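PDB 2RIJ: putative 2,3,4,5-tetrahydropyridine-2-carboxylate N- succinyltransferase, which probably catalyses the transfer of a succinyl group from succinyl-CoA to tetrahydrodipicolinate, opening its ring in the succinylase route to lysine. Local coordinates for residues 314-319 with 361-366. Residues are numbered along the deposited sequence; the frame is centred on the assembly and turned at random.
Sequences IVDAGI and HFRQDS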
# COMPACT_ATOMS: atom_id res chain seq x y z
N ILE A 314 -3.98 19.75 13.80
CA ILE A 314 -2.63 19.23 13.97
C ILE A 314 -2.13 18.75 12.64
O ILE A 314 -2.83 18.05 11.91
CB ILE A 314 -2.58 18.07 14.93
CG1 ILE A 314 -3.08 18.49 16.32
CG2 ILE A 314 -1.14 17.48 15.04
CD1 ILE A 314 -3.11 17.31 17.25
N VAL A 315 -0.93 19.19 12.28
CA VAL A 315 -0.19 18.66 11.13
C VAL A 315 1.04 17.98 11.71
O VAL A 315 1.89 18.62 12.34
CB VAL A 315 0.19 19.72 10.12
CG1 VAL A 315 0.98 19.13 8.94
CG2 VAL A 315 -1.06 20.45 9.56
N ASP A 316 1.13 16.69 11.50
CA ASP A 316 2.29 15.95 12.06
C ASP A 316 3.62 16.40 11.41
O ASP A 316 3.68 16.83 10.23
CB ASP A 316 2.17 14.44 11.83
CG ASP A 316 1.22 13.73 12.83
OD1 ASP A 316 0.63 14.33 13.78
OD2 ASP A 316 1.09 12.50 12.64
N ALA A 317 4.69 16.25 12.17
CA ALA A 317 6.01 16.55 11.66
C ALA A 317 6.22 15.84 10.34
O ALA A 317 5.82 14.66 10.15
CB ALA A 317 7.09 16.14 12.70
N GLY A 318 6.77 16.57 9.35
CA GLY A 318 7.16 15.96 8.07
C GLY A 318 6.02 15.91 7.06
O GLY A 318 6.24 15.63 5.91
N ILE A 319 4.81 16.24 7.45
CA ILE A 319 3.67 16.09 6.55
C ILE A 319 3.53 17.35 5.72
O ILE A 319 3.50 18.45 6.26
CB ILE A 319 2.32 15.86 7.36
CG1 ILE A 319 2.36 14.54 8.13
CG2 ILE A 319 1.09 15.94 6.46
CD1 ILE A 319 2.44 13.33 7.28
N HIS A 361 -6.69 16.43 12.05
CA HIS A 361 -5.38 15.86 12.34
C HIS A 361 -4.87 15.22 11.08
O HIS A 361 -5.37 14.17 10.65
CB HIS A 361 -5.45 14.89 13.50
CG HIS A 361 -4.11 14.37 13.93
ND1 HIS A 361 -3.95 13.57 15.03
CD2 HIS A 361 -2.86 14.59 13.44
CE1 HIS A 361 -2.67 13.28 15.18
NE2 HIS A 361 -1.98 13.91 14.25
N PHE A 362 -3.87 15.86 10.47
CA PHE A 362 -3.24 15.36 9.26
C PHE A 362 -2.02 14.51 9.66
O PHE A 362 -1.12 14.95 10.39
CB PHE A 362 -2.81 16.48 8.30
CG PHE A 362 -3.97 17.29 7.74
CD1 PHE A 362 -4.63 16.86 6.61
CD2 PHE A 362 -4.40 18.46 8.36
CE1 PHE A 362 -5.70 17.59 6.09
CE2 PHE A 362 -5.46 19.20 7.82
CZ PHE A 362 -6.09 18.76 6.70
N ARG A 363 -2.03 13.28 9.21
CA ARG A 363 -1.00 12.29 9.55
C ARG A 363 -0.81 11.32 8.42
O ARG A 363 -1.58 11.30 7.46
CB ARG A 363 -1.37 11.60 10.85
CG ARG A 363 -2.74 10.98 10.91
CD ARG A 363 -2.91 10.36 12.30
NE ARG A 363 -4.23 9.75 12.48
CZ ARG A 363 -4.59 8.57 11.98
NH1 ARG A 363 -3.73 7.84 11.25
NH2 ARG A 363 -5.81 8.10 12.23
N GLN A 364 0.30 10.58 8.46
CA GLN A 364 0.53 9.49 7.53
C GLN A 364 0.35 8.14 8.21
O GLN A 364 0.80 7.95 9.35
CB GLN A 364 1.93 9.54 6.92
CG GLN A 364 2.10 8.54 5.76
CD GLN A 364 3.17 8.94 4.71
OE1 GLN A 364 3.98 9.83 4.95
NE2 GLN A 364 3.14 8.28 3.55
N ASP A 365 -0.34 7.22 7.54
CA ASP A 365 -0.42 5.85 8.05
C ASP A 365 0.92 5.19 7.78
O ASP A 365 1.35 5.08 6.65
CB ASP A 365 -1.56 5.10 7.39
CG ASP A 365 -1.78 3.70 7.99
OD1 ASP A 365 -0.85 2.88 8.06
OD2 ASP A 365 -2.90 3.42 8.38
N SER A 366 1.67 4.85 8.82
CA SER A 366 3.03 4.41 8.57
C SER A 366 3.13 2.97 8.07
O SER A 366 4.16 2.62 7.52
CB SER A 366 3.99 4.75 9.72
OG SER A 366 3.55 4.23 10.91
O HOH W 1 2.13 11.20 10.59
O HOH W 2 5.19 12.56 4.88
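The imidazole of H361 is sandwiched between I314 and R363: CB of I314 sits over one face, 4.2 Å from the ring centroid, while CD of R363 lies 4.1 Å above the plane on the opposite face. Histidine suits this place by offering flat faces to aliphatic carbons and an N-H at its edge, where NE2 donates to OD1 of D316 over 2.7 Å. CG of D316 lies in the ring plane; the carboxylate is turned 74° against the ring, and NE2 meets OD1 from 39° above the carboxylate plane. With CG opposite the backbone N (chi1 -175°), the histidine ring leans forward along its strand, which brings NE2 to D316, two residues beyond I314. F362 and V315, both apolar, fill the buried face they share. The carbonyl oxygen of I314 lies near the edge of the F362 ring, CG2 of V315 approaches obliquely, and F327 adds an edge-to-face contact.

Between these two faces the strands run parallel. F362 N donates to I314 O at 2.8 Å, and D316 N to F362 O at 3.1 Å. The pairing then gives way to water: aspartate has a second acceptor, OD2, which takes a bond from a water at 2.6 Å, and that same water accepts from the backbone N of Q364. A type II turn, D316 to I319, carries the chain away, with G318 fitting its positive phi, and returns I319 so that its CD1 packs 3.8 Å from Q364 CB. The Q364 amide reaches onward, its NE2 bonding G369 O.

D316, A317 and R363 to S366 belong to the predicted succinyl-CoA site. Here strand 360-364, from beyond the hexapeptide coils, extends the sheet edge of a left-handed parallel beta-helix, the fold built by hexapeptide-repeat acyltransferases.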